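Local coordinates for pilin (Streptococcus pyogenes serotype M1, PDB 3GLD), which builds the shaft of the bacterial pilus as its major subunit, stacking head to tail through intermolecular isopeptide bonds for adhesion to host cells, aggregation and biofilm formation, at residues Y70-K75 with Y190-E195; V197-T202 with Q218-T223. The protein carries 2 engineered substitutions. All coordinates share one frame; numbering follows the deposited sequence.

Contact 1 of 2, residues Y70-K75 with Y190-E195; sequences YTNSDK and YYKASE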
loop_
_atom_site.group_PDB
_atom_site.type_symbol
_atom_site.label_atom_id
_atom_site.label_comp_id
_atom_site.label_asym_id
_atom_site.label_seq_id
_atom_site.Cartn_x
_atom_site.Cartn_y
_atom_site.Cartn_z
ATOM N N TYR A 70 -7.108 4.514 4.975
ATOM C CA TYR A 70 -6.109 3.693 5.649
ATOM C C TYR A 70 -5.233 4.596 6.522
ATOM O O TYR A 70 -5.056 5.780 6.219
ATOM C CB TYR A 70 -5.265 2.938 4.610
ATOM C CG TYR A 70 -5.983 1.759 3.991
ATOM C CD1 TYR A 70 -5.862 0.489 4.538
ATOM C CD2 TYR A 70 -6.808 1.922 2.878
ATOM C CE1 TYR A 70 -6.513 -0.589 3.995
ATOM C CE2 TYR A 70 -7.483 0.832 2.317
ATOM C CZ TYR A 70 -7.323 -0.417 2.891
ATOM O OH TYR A 70 -7.965 -1.513 2.372
ATOM N N THR A 71 -4.712 4.050 7.619
ATOM C CA THR A 71 -3.707 4.757 8.447
ATOM C C THR A 71 -2.603 3.813 8.865
ATOM O O THR A 71 -2.733 2.597 8.739
ATOM C CB THR A 71 -4.272 5.353 9.777
ATOM O OG1 THR A 71 -5.054 4.361 10.452
ATOM C CG2 THR A 71 -5.066 6.622 9.556
ATOM N N ASN A 72 -1.520 4.372 9.406
ATOM C CA ASN A 72 -0.400 3.547 9.897
ATOM C C ASN A 72 -0.880 2.475 10.884
ATOM O O ASN A 72 -0.382 1.346 10.874
ATOM C CB ASN A 72 0.702 4.420 10.531
ATOM C CG ASN A 72 1.351 5.399 9.534
ATOM O OD1 ASN A 72 1.860 6.437 9.942
ATOM N ND2 ASN A 72 1.329 5.071 8.233
ATOM N N SER A 73 -1.868 2.827 11.715
ATOM C CA SER A 73 -2.365 1.926 12.770
ATOM C C SER A 73 -3.125 0.697 12.256
ATOM O O SER A 73 -3.381 -0.246 13.009
ATOM C CB SER A 73 -3.190 2.705 13.824
ATOM O OG SER A 73 -4.390 3.216 13.248
ATOM N N ASP A 74 -3.471 0.687 10.970
ATOM C CA ASP A 74 -4.064 -0.503 10.351
ATOM C C ASP A 74 -3.098 -1.667 10.221
ATOM O O ASP A 74 -3.529 -2.822 10.100
ATOM C CB ASP A 74 -4.613 -0.188 8.958
ATOM C CG ASP A 74 -5.815 0.712 8.998
ATOM O OD1 ASP A 74 -6.687 0.527 9.886
ATOM O OD2 ASP A 74 -5.875 1.613 8.141
ATOM N N LYS A 75 -1.794 -1.380 10.221
ATOM C CA LYS A 75 -0.806 -2.452 10.156
ATOM C C LYS A 75 -1.129 -3.576 11.138
ATOM O O LYS A 75 -1.443 -3.320 12.302
ATOM C CB LYS A 75 0.621 -1.927 10.390
ATOM C CG LYS A 75 1.677 -2.991 10.156
ATOM C CD LYS A 75 3.049 -2.566 10.649
ATOM C CE LYS A 75 4.088 -3.577 10.189
ATOM N NZ LYS A 75 5.325 -3.502 11.011
ATOM N N TYR A 190 2.652 9.957 4.445
ATOM C CA TYR A 190 2.262 8.552 4.366
ATOM C C TYR A 190 2.735 7.690 5.541
ATOM O O TYR A 190 2.102 6.677 5.881
ATOM C CB TYR A 190 2.758 7.934 3.040
ATOM C CG TYR A 190 2.329 8.709 1.807
ATOM C CD1 TYR A 190 0.987 8.763 1.417
ATOM C CD2 TYR A 190 3.263 9.392 1.038
ATOM C CE1 TYR A 190 0.600 9.481 0.288
ATOM C CE2 TYR A 190 2.890 10.112 -0.095
ATOM C CZ TYR A 190 1.557 10.150 -0.464
ATOM O OH TYR A 190 1.212 10.861 -1.592
ATOM N N TYR A 191 3.837 8.100 6.166
ATOM C CA TYR A 191 4.473 7.330 7.224
ATOM C C TYR A 191 5.023 8.284 8.282
ATOM O O TYR A 191 5.973 9.028 8.026
ATOM C CB TYR A 191 5.602 6.462 6.615
ATOM C CG TYR A 191 5.092 5.558 5.519
ATOM C CD1 TYR A 191 4.334 4.424 5.824
ATOM C CD2 TYR A 191 5.341 5.850 4.178
ATOM C CE1 TYR A 191 3.825 3.604 4.806
ATOM C CE2 TYR A 191 4.840 5.050 3.173
ATOM C CZ TYR A 191 4.088 3.927 3.494
ATOM O OH TYR A 191 3.612 3.118 2.502
ATOM N N LYS A 192 4.414 8.271 9.465
ATOM C CA LYS A 192 4.669 9.303 10.469
ATOM C C LYS A 192 5.858 8.974 11.336
ATOM O O LYS A 192 6.306 7.827 11.385
ATOM C CB LYS A 192 3.435 9.519 11.358
ATOM C CG LYS A 192 2.204 10.034 10.610
ATOM C CD LYS A 192 2.342 11.507 10.212
ATOM C CE LYS A 192 0.986 12.076 9.761
ATOM N NZ LYS A 192 1.024 13.565 9.575
ATOM N N ALA A 193 6.346 9.984 12.037
ATOM C CA ALA A 193 7.440 9.813 12.979
ATOM C C ALA A 193 7.091 8.697 13.954
ATOM O O ALA A 193 5.918 8.510 14.306
ATOM C CB ALA A 193 7.708 11.099 13.710
ATOM N N SER A 194 8.110 7.931 14.344
ATOM C CA SER A 194 7.995 6.876 15.354
ATOM C C SER A 194 7.444 5.548 14.865
ATOM O O SER A 194 7.546 4.558 15.592
ATOM C CB SER A 194 7.226 7.356 16.599
ATOM O OG SER A 194 8.111 8.051 17.456
ATOM N N GLU A 195 6.863 5.509 13.653
ATOM C CA GLU A 195 6.587 4.232 12.986
ATOM C C GLU A 195 7.875 3.407 12.940
ATOM O O GLU A 195 8.929 3.957 12.752
ATOM C CB GLU A 195 6.078 4.453 11.559
ATOM C CG GLU A 195 4.606 4.828 11.492
ATOM C CD GLU A 195 3.707 3.706 11.995
ATOM O OE1 GLU A 195 3.692 2.623 11.356
ATOM O OE2 GLU A 195 3.019 3.912 13.030
HETATM O O HOH W 1 1.901 1.003 9.375
#

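Contact 2 of 2, residues V197-T202 with Q218-T223; sequences VMIEKT and QLYHFT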
loop_
_atom_site.group_PDB
_atom_site.type_symbol
_atom_site.label_atom_id
_atom_site.label_comp_id
_atom_site.label_asym_id
_atom_site.label_seq_id
_atom_site.Cartn_x
_atom_site.Cartn_y
_atom_site.Cartn_z
ATOM N N VAL A 197 10.421 0.316 11.433
ATOM C CA VAL A 197 10.802 -0.569 10.341
ATOM C C VAL A 197 11.764 -1.640 10.843
ATOM O O VAL A 197 12.537 -1.412 11.805
ATOM C CB VAL A 197 11.448 0.175 9.130
ATOM C CG1 VAL A 197 10.508 1.258 8.601
ATOM C CG2 VAL A 197 12.803 0.747 9.485
ATOM N N MET A 198 11.716 -2.797 10.195
ATOM C CA MET A 198 12.471 -3.947 10.619
ATOM C C MET A 198 13.856 -3.931 9.979
ATOM O O MET A 198 13.992 -3.690 8.775
ATOM C CB MET A 198 11.764 -5.227 10.227
ATOM C CG MET A 198 10.372 -5.352 10.825
ATOM S SD MET A 198 9.424 -6.664 10.042
ATOM C CE MET A 198 10.124 -8.148 10.754
ATOM N N ILE A 199 14.862 -4.220 10.797
ATOM C CA ILE A 199 16.251 -4.272 10.353
ATOM C C ILE A 199 16.874 -5.616 10.730
ATOM O O ILE A 199 16.727 -6.067 11.878
ATOM C CB ILE A 199 17.044 -3.090 10.941
ATOM C CG1 ILE A 199 16.525 -1.792 10.313
ATOM C CG2 ILE A 199 18.582 -3.251 10.676
ATOM C CD1 ILE A 199 17.185 -0.544 10.791
ATOM N N GLU A 200 17.546 -6.250 9.768
ATOM C CA GLU A 200 18.268 -7.503 9.987
ATOM C C GLU A 200 19.752 -7.254 9.785
ATOM O O GLU A 200 20.124 -6.722 8.757
ATOM C CB GLU A 200 17.846 -8.595 8.991
ATOM C CG GLU A 200 16.468 -9.192 9.212
ATOM C CD GLU A 200 16.146 -10.331 8.223
ATOM O OE1 GLU A 200 16.990 -10.638 7.341
ATOM O OE2 GLU A 200 15.041 -10.907 8.328
ATOM N N LYS A 201 20.581 -7.629 10.767
ATOM C CA LYS A 201 22.030 -7.526 10.658
ATOM C C LYS A 201 22.623 -8.906 10.455
ATOM O O LYS A 201 22.333 -9.827 11.230
ATOM C CB LYS A 201 22.655 -6.853 11.904
ATOM C CG LYS A 201 24.191 -6.790 11.839
ATOM C CD LYS A 201 24.799 -5.911 12.942
ATOM C CE LYS A 201 26.291 -6.198 13.049
ATOM N NZ LYS A 201 27.019 -5.272 13.952
ATOM N N THR A 202 23.451 -9.043 9.414
ATOM C CA THR A 202 24.116 -10.306 9.079
ATOM C C THR A 202 25.623 -10.202 9.331
ATOM O O THR A 202 26.258 -9.235 8.919
ATOM C CB THR A 202 23.833 -10.696 7.610
ATOM O OG1 THR A 202 22.415 -10.770 7.426
ATOM C CG2 THR A 202 24.460 -12.043 7.238
ATOM N N GLN A 218 14.097 9.096 13.781
ATOM C CA GLN A 218 15.032 8.843 14.881
ATOM C C GLN A 218 16.294 8.137 14.346
ATOM O O GLN A 218 16.212 7.026 13.808
ATOM C CB GLN A 218 14.357 7.981 15.949
ATOM C CG GLN A 218 15.194 7.748 17.212
ATOM C CD GLN A 218 14.394 7.108 18.339
ATOM O OE1 GLN A 218 13.229 7.445 18.556
ATOM N NE2 GLN A 218 15.017 6.180 19.059
ATOM N N LEU A 219 17.451 8.779 14.528
ATOM C CA LEU A 219 18.755 8.210 14.112
ATOM C C LEU A 219 18.937 6.796 14.638
ATOM O O LEU A 219 18.776 6.543 15.827
ATOM C CB LEU A 219 19.923 9.106 14.573
ATOM C CG LEU A 219 21.395 8.753 14.295
ATOM C CD1 LEU A 219 21.672 8.551 12.821
ATOM C CD2 LEU A 219 22.288 9.863 14.835
ATOM N N TYR A 220 19.261 5.877 13.747
ATOM C CA TYR A 220 19.472 4.502 14.132
ATOM C C TYR A 220 20.969 4.198 14.080
ATOM O O TYR A 220 21.581 4.289 13.016
ATOM C CB TYR A 220 18.714 3.581 13.163
ATOM C CG TYR A 220 19.014 2.109 13.346
ATOM C CD1 TYR A 220 18.435 1.383 14.386
ATOM C CD2 TYR A 220 19.871 1.446 12.477
ATOM C CE1 TYR A 220 18.721 0.031 14.566
ATOM C CE2 TYR A 220 20.151 0.106 12.642
ATOM C CZ TYR A 220 19.574 -0.594 13.677
ATOM O OH TYR A 220 19.856 -1.926 13.817
ATOM N N HIS A 221 21.544 3.814 15.223
ATOM C CA HIS A 221 22.973 3.494 15.310
ATOM C C HIS A 221 23.258 2.028 15.044
ATOM O O HIS A 221 22.554 1.148 15.547
ATOM C CB HIS A 221 23.537 3.866 16.696
ATOM C CG HIS A 221 23.344 5.305 17.066
ATOM N ND1 HIS A 221 24.141 6.317 16.570
ATOM C CD2 HIS A 221 22.440 5.902 17.880
ATOM C CE1 HIS A 221 23.738 7.473 17.066
ATOM N NE2 HIS A 221 22.705 7.251 17.859
ATOM N N PHE A 222 24.324 1.769 14.282
ATOM C CA PHE A 222 24.766 0.408 14.010
ATOM C C PHE A 222 26.251 0.326 13.657
ATOM O O PHE A 222 26.894 1.343 13.375
ATOM C CB PHE A 222 23.897 -0.290 12.928
ATOM C CG PHE A 222 24.027 0.292 11.558
ATOM C CD1 PHE A 222 23.299 1.429 11.186
ATOM C CD2 PHE A 222 24.834 -0.328 10.603
ATOM C CE1 PHE A 222 23.391 1.947 9.892
ATOM C CE2 PHE A 222 24.940 0.183 9.315
ATOM C CZ PHE A 222 24.228 1.326 8.952
ATOM N N THR A 223 26.778 -0.895 13.678
ATOM C CA THR A 223 28.177 -1.120 13.357
ATOM C C THR A 223 28.294 -2.270 12.391
ATOM O O THR A 223 27.492 -3.204 12.428
ATOM C CB THR A 223 29.037 -1.443 14.626
ATOM O OG1 THR A 223 28.580 -2.667 15.221
ATOM C CG2 THR A 223 28.949 -0.345 15.660
HETATM O O HOH W 2 25.013 -3.024 14.955
#

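Contact 1 of 2, residues Y70-K75 with Y190-E195
At the junction between the two domains of the pilin, N72, on a short 3-10 turn that follows strand 65-70, reaches into the loop 190-195 and bonds to its backbone on both arms of its amide. N72 ND2 donates a hydrogen bond to Y190 O, 3.0 Å away, and the acceptor lies almost in the amide plane. On the other arm, OD1 takes the N-H of K192, with 3.2 Å from K192 N to N72 OD1 and an N-H...O angle of 161°. Two fairly straight bonds in opposite senses fix the rotation of the amide; a further bond from ND2 to I34 O ties the same group back to its own domain. The carbonyl and the N-H it grips belong to residues either side of Y191, whose ring is nearly parallel to the amide plane, with its CD1 3.9 Å from N72 ND2.

The loop after strand 65-70 belongs to the N-terminal domain and the loop before strand 196-202 to the C-terminal one; in these two segments the direct hydrogen bonds run from the N72 side chain to backbone. E195 closes a type II turn that starts at K192. Its chain turns about the CB-CG bond (chi2 -64°), which brings the carboxylate back against N72: E195 CD sits 3.4 Å from N72 CB, and the carboxylate stacks on the amide with their planes 29° apart. Water 1 donates to both N72 O and E195 OE1, adding a bridge between the loops. At the start of the 3-10 turn, D74 OD2 accepts the N-H of T71 from above the carboxylate plane, while D74 OD1 pairs with K81.

Contact 2 of 2, residues V197-T202 with Q218-T223
I199 and Y220 face each other across the interior of the beta sandwich of the C-terminal domain, I199 on strand 196-202 of one sheet and Y220 on strand 220-224 of the other. The strands are not neighbours in a sheet: I199 CA and Y220 CA are 10.1 Å apart, and the two residues meet through their side chains.

The apolar part is a CH-pi contact. The two side chains approach from opposite directions, and the CD1 methyl of I199 settles over one face of the Y220 ring, 3.7 Å from its centroid and 16° off the ring normal. The I199 chain is fully extended to that methyl (chi2 179°), which carries CD1 onto the ring, while its other branch, CG2, lies alongside the phenol oxygen, 3.6 Å from Y220 OH. That hydroxyl is itself hydrogen-bonded to T212, which tethers the hydroxyl end of the ring to strand 210-215, the antiparallel neighbour of strand 196-202. Around them, I199 also packs on L183, and Y220 on A214.

The polar part lies two residues further along the first strand and three along the second. K201 is extended along its whole length and crosses obliquely to T223, where its ammonium group donates to the backbone: K201 NZ to T223 O is 2.6 Å. The donor stands well above the carbonyl plane, 41° out of it, rather than on a lone pair. T223 OG1, hydrogen-bonded to D178, lies 3.3 Å from K201 NZ. Water 2 joins the same two residues once more, accepting from K201 NZ at 3.2 Å and from T223 N at 3.0 Å.

In the fold
The chain runs almost directly from contact 1 into contact 2: E195 ends the loop of the first and, with K196 alone between them, V197 opens the segment of the second on strand 196-202. Their centres are about 19 Å apart, and they touch nowhere else. The first joins the N-terminal domain to the C-terminal one, close to the middle of the molecule, about 11 Å from the centre of the chain; the second joins two sheets inside the C-terminal domain, about 23 Å from that centre. Contact 1 lies away from the annotated sites. In contact 2 the side chain of T223 is about 9 Å from that of E245, which promotes the K166-N290 isopeptide bond.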